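Local structure of immunoreactive 84kD antigen PG93 (Porphyromonas gingivalis, 5M11) at residues T591-A604 against I636-L648. The protein is a surface-exposed component of the type IX secretion system, essential to that machinery, and binds zinc and calcium ions. Sequence-based numbering, arbitrary orientation.
Sequences TDIVVDKLNHKWVA and ILSLALNDDNGLL. With ZN (zinc ion), chain E; GOL (glycerol), chain R.
Leu639 lies over the face of the paired strands 591-595 and 601-604, against Val594, Trp602 and Ala604. Its CB meets Val594 CG2 at 3.8 Å and comes near Asp592 OD2; CG, set beside the backbone N (chi1 -70°), rests on Ala604 CB at 3.6 Å. CD1 continues past Ala604 N toward Trp602 O, and CD2 only brushes Ala604 CB, at 4.2 Å. Alanine suits this spot because its short methyl lets the leucine branch and Ile636 CG2 both approach. Further along, beta-branched Val594 spreads its methyls, CG1 reaching Leu641 CB at 3.7 Å and Leu648 CD1. Leu648 CD2 sits 3.4 Å above the Trp602 ring plane, displaced from the ring centre, while Trp602 NE1 donates to Asp596 OD1, which helps fix the indole's rotation. Asp592 OD2 takes the N-H of Leu639 on its anti lone pair (2.9 Å), and Thr591 OG1 donates to Ile636 O at 2.6 Å. Asp592 is a zinc ligand in a structure of this protein; here a glycerol, probably from the crystallisation liquor, puts O2 2.7 Å from Asp592 OD2. Strands 591-595 and 636-642, nearly parallel at 17°, are outermost strands, within this chain, of two antiparallel sheets stacked face to face as neighbouring beta-propeller blades.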
# COMPACT_ATOMS: atom_id res chain seq x y z
N THR A 591 14.33 -4.90 4.18
CA THR A 591 13.91 -3.53 4.50
C THR A 591 13.56 -3.37 6.00
O THR A 591 13.87 -2.32 6.57
CB THR A 591 12.73 -3.16 3.61
OG1 THR A 591 11.71 -4.13 3.80
CG2 THR A 591 13.10 -3.11 2.14
N ASP A 592 12.92 -4.38 6.63
CA ASP A 592 12.57 -4.30 8.06
C ASP A 592 12.61 -5.65 8.75
O ASP A 592 12.47 -6.70 8.11
CB ASP A 592 11.20 -3.62 8.31
CG ASP A 592 11.17 -2.72 9.55
OD1 ASP A 592 12.21 -2.62 10.25
OD2 ASP A 592 10.12 -2.08 9.80
N ILE A 593 12.83 -5.60 10.08
CA ILE A 593 12.87 -6.75 11.00
C ILE A 593 12.11 -6.35 12.28
O ILE A 593 12.34 -5.28 12.84
CB ILE A 593 14.33 -7.29 11.33
CG1 ILE A 593 15.19 -7.46 10.06
CG2 ILE A 593 14.28 -8.61 12.13
CD1 ILE A 593 16.62 -7.19 10.24
N VAL A 594 11.23 -7.25 12.74
CA VAL A 594 10.44 -7.14 13.96
C VAL A 594 10.58 -8.50 14.70
O VAL A 594 10.69 -9.53 14.03
CB VAL A 594 9.00 -6.74 13.60
CG1 VAL A 594 7.97 -7.31 14.57
CG2 VAL A 594 8.88 -5.23 13.51
N VAL A 595 10.65 -8.48 16.05
CA VAL A 595 10.85 -9.71 16.84
C VAL A 595 9.62 -10.03 17.74
O VAL A 595 9.16 -9.20 18.54
CB VAL A 595 12.17 -9.64 17.67
CG1 VAL A 595 12.37 -10.89 18.52
CG2 VAL A 595 13.38 -9.41 16.76
N ASP A 596 9.14 -11.28 17.59
CA ASP A 596 8.04 -11.96 18.30
C ASP A 596 8.21 -12.05 19.81
O ASP A 596 9.32 -11.94 20.33
CB ASP A 596 7.97 -13.44 17.82
CG ASP A 596 6.83 -13.83 16.90
OD1 ASP A 596 6.12 -12.91 16.42
OD2 ASP A 596 6.64 -15.05 16.65
N LYS A 597 7.12 -12.41 20.47
CA LYS A 597 6.98 -12.74 21.89
C LYS A 597 7.69 -14.09 22.07
O LYS A 597 8.22 -14.39 23.15
CB LYS A 597 5.47 -12.82 22.20
CG LYS A 597 5.08 -13.20 23.62
CD LYS A 597 3.55 -13.32 23.76
CE LYS A 597 2.97 -14.65 23.32
NZ LYS A 597 3.19 -15.73 24.32
N LEU A 598 7.73 -14.89 20.97
CA LEU A 598 8.39 -16.20 20.90
C LEU A 598 9.84 -16.06 20.49
O LEU A 598 10.52 -17.09 20.33
CB LEU A 598 7.68 -17.13 19.91
CG LEU A 598 6.20 -17.43 20.12
CD1 LEU A 598 5.72 -18.41 19.08
CD2 LEU A 598 5.91 -17.95 21.52
N ASN A 599 10.33 -14.81 20.31
CA ASN A 599 11.69 -14.46 19.87
C ASN A 599 11.91 -14.87 18.37
O ASN A 599 13.04 -14.95 17.90
CB ASN A 599 12.76 -15.09 20.79
CG ASN A 599 14.05 -14.33 20.89
OD1 ASN A 599 14.16 -13.14 20.56
ND2 ASN A 599 15.05 -15.01 21.44
N HIS A 600 10.80 -15.08 17.64
CA HIS A 600 10.82 -15.39 16.21
C HIS A 600 10.93 -14.08 15.47
O HIS A 600 10.64 -13.04 16.05
CB HIS A 600 9.58 -16.19 15.77
CG HIS A 600 9.52 -17.59 16.31
ND1 HIS A 600 8.30 -18.21 16.54
CD2 HIS A 600 10.51 -18.44 16.66
CE1 HIS A 600 8.59 -19.42 17.01
NE2 HIS A 600 9.91 -19.60 17.09
N LYS A 601 11.40 -14.11 14.22
CA LYS A 601 11.65 -12.88 13.47
C LYS A 601 10.75 -12.69 12.26
O LYS A 601 10.66 -13.57 11.41
CB LYS A 601 13.12 -12.85 13.02
CG LYS A 601 14.11 -12.40 14.10
CD LYS A 601 14.48 -13.46 15.15
CE LYS A 601 15.09 -12.78 16.34
NZ LYS A 601 15.51 -13.73 17.41
N TRP A 602 10.06 -11.53 12.18
CA TRP A 602 9.23 -11.16 11.04
C TRP A 602 10.10 -10.32 10.14
O TRP A 602 10.56 -9.26 10.54
CB TRP A 602 7.94 -10.45 11.46
CG TRP A 602 6.95 -11.36 12.11
CD1 TRP A 602 6.78 -11.56 13.45
CD2 TRP A 602 6.02 -12.23 11.45
NE1 TRP A 602 5.78 -12.49 13.66
CE2 TRP A 602 5.32 -12.93 12.45
CE3 TRP A 602 5.73 -12.51 10.10
CZ2 TRP A 602 4.35 -13.90 12.16
CZ3 TRP A 602 4.77 -13.47 9.81
CH2 TRP A 602 4.08 -14.14 10.83
N VAL A 603 10.42 -10.85 8.95
CA VAL A 603 11.30 -10.17 8.00
C VAL A 603 10.54 -9.67 6.76
O VAL A 603 10.01 -10.47 5.98
CB VAL A 603 12.46 -11.09 7.58
CG1 VAL A 603 13.43 -10.33 6.68
CG2 VAL A 603 13.18 -11.68 8.79
N ALA A 604 10.56 -8.33 6.56
CA ALA A 604 10.06 -7.65 5.38
C ALA A 604 11.18 -7.54 4.37
O ALA A 604 12.31 -7.18 4.74
CB ALA A 604 9.56 -6.28 5.74
N ILE A 636 7.75 -4.80 0.54
CA ILE A 636 7.36 -4.33 1.87
C ILE A 636 8.39 -3.31 2.33
O ILE A 636 9.58 -3.60 2.33
CB ILE A 636 7.21 -5.50 2.89
CG1 ILE A 636 6.37 -6.66 2.30
CG2 ILE A 636 6.64 -5.00 4.25
CD1 ILE A 636 6.52 -7.96 3.03
N LEU A 637 7.92 -2.13 2.73
CA LEU A 637 8.75 -0.99 3.13
C LEU A 637 8.98 -0.92 4.63
O LEU A 637 10.05 -0.46 5.06
CB LEU A 637 8.08 0.31 2.65
CG LEU A 637 8.49 0.80 1.25
CD1 LEU A 637 7.90 -0.06 0.14
CD2 LEU A 637 8.10 2.24 1.05
N SER A 638 7.96 -1.35 5.43
CA SER A 638 7.99 -1.32 6.89
C SER A 638 7.14 -2.43 7.55
O SER A 638 6.28 -3.04 6.91
CB SER A 638 7.51 0.04 7.39
OG SER A 638 6.24 0.38 6.85
N LEU A 639 7.40 -2.65 8.85
CA LEU A 639 6.73 -3.57 9.78
C LEU A 639 6.52 -2.88 11.17
O LEU A 639 7.21 -1.90 11.50
CB LEU A 639 7.55 -4.87 9.96
CG LEU A 639 7.64 -5.88 8.80
CD1 LEU A 639 8.47 -7.07 9.19
CD2 LEU A 639 6.26 -6.33 8.30
N ALA A 640 5.54 -3.37 11.96
CA ALA A 640 5.18 -2.93 13.32
C ALA A 640 4.29 -3.97 13.89
O ALA A 640 3.45 -4.49 13.17
CB ALA A 640 4.48 -1.57 13.30
N LEU A 641 4.47 -4.30 15.15
CA LEU A 641 3.71 -5.38 15.77
C LEU A 641 3.03 -4.94 17.06
O LEU A 641 3.67 -4.37 17.95
CB LEU A 641 4.69 -6.54 16.03
CG LEU A 641 4.21 -7.78 16.74
CD1 LEU A 641 3.35 -8.62 15.84
CD2 LEU A 641 5.37 -8.57 17.22
N ASN A 642 1.73 -5.24 17.16
CA ASN A 642 0.91 -4.99 18.34
C ASN A 642 1.02 -6.23 19.21
O ASN A 642 0.24 -7.18 19.05
CB ASN A 642 -0.53 -4.67 17.91
CG ASN A 642 -1.50 -4.32 19.02
OD1 ASN A 642 -1.26 -4.49 20.23
ND2 ASN A 642 -2.67 -3.86 18.62
N ASP A 643 2.02 -6.25 20.10
CA ASP A 643 2.35 -7.40 20.96
C ASP A 643 1.17 -7.85 21.85
O ASP A 643 1.15 -9.01 22.26
CB ASP A 643 3.58 -7.11 21.83
CG ASP A 643 4.80 -6.65 21.04
OD1 ASP A 643 5.63 -7.51 20.67
OD2 ASP A 643 4.92 -5.41 20.80
N ASP A 644 0.18 -6.97 22.07
CA ASP A 644 -0.97 -7.24 22.92
C ASP A 644 -2.08 -8.05 22.24
O ASP A 644 -2.73 -8.85 22.92
CB ASP A 644 -1.56 -5.94 23.43
CG ASP A 644 -2.59 -6.16 24.51
OD1 ASP A 644 -2.18 -6.55 25.63
OD2 ASP A 644 -3.80 -6.04 24.20
N ASN A 645 -2.36 -7.81 20.94
CA ASN A 645 -3.42 -8.57 20.26
C ASN A 645 -2.88 -9.37 19.08
O ASN A 645 -3.65 -9.96 18.31
CB ASN A 645 -4.57 -7.65 19.83
CG ASN A 645 -4.30 -6.71 18.67
OD1 ASN A 645 -3.20 -6.67 18.08
ND2 ASN A 645 -5.32 -5.94 18.33
N GLY A 646 -1.55 -9.38 18.94
CA GLY A 646 -0.85 -10.14 17.92
C GLY A 646 -0.98 -9.63 16.51
O GLY A 646 -0.60 -10.34 15.59
N LEU A 647 -1.49 -8.41 16.31
CA LEU A 647 -1.62 -7.90 14.95
C LEU A 647 -0.32 -7.29 14.44
O LEU A 647 0.15 -6.29 14.99
CB LEU A 647 -2.77 -6.89 14.79
CG LEU A 647 -4.16 -7.48 14.67
CD1 LEU A 647 -5.20 -6.44 14.90
CD2 LEU A 647 -4.36 -8.14 13.32
N LEU A 648 0.23 -7.89 13.37
CA LEU A 648 1.42 -7.36 12.68
C LEU A 648 0.95 -6.43 11.57
O LEU A 648 0.18 -6.86 10.69
CB LEU A 648 2.33 -8.49 12.12
CG LEU A 648 3.60 -8.05 11.33
CD1 LEU A 648 4.68 -7.47 12.24
CD2 LEU A 648 4.19 -9.21 10.58
ZN ZN E . 11.09 -21.32 17.71
C1 GOL R . 11.54 -1.06 13.08
O1 GOL R . 12.24 -0.08 12.33
C2 GOL R . 10.10 -0.63 13.25
O2 GOL R . 9.49 -0.54 11.97
C3 GOL R . 9.33 -1.59 14.13
O3 GOL R . 8.43 -0.90 14.99
O HOH W 1 10.21 -22.95 16.15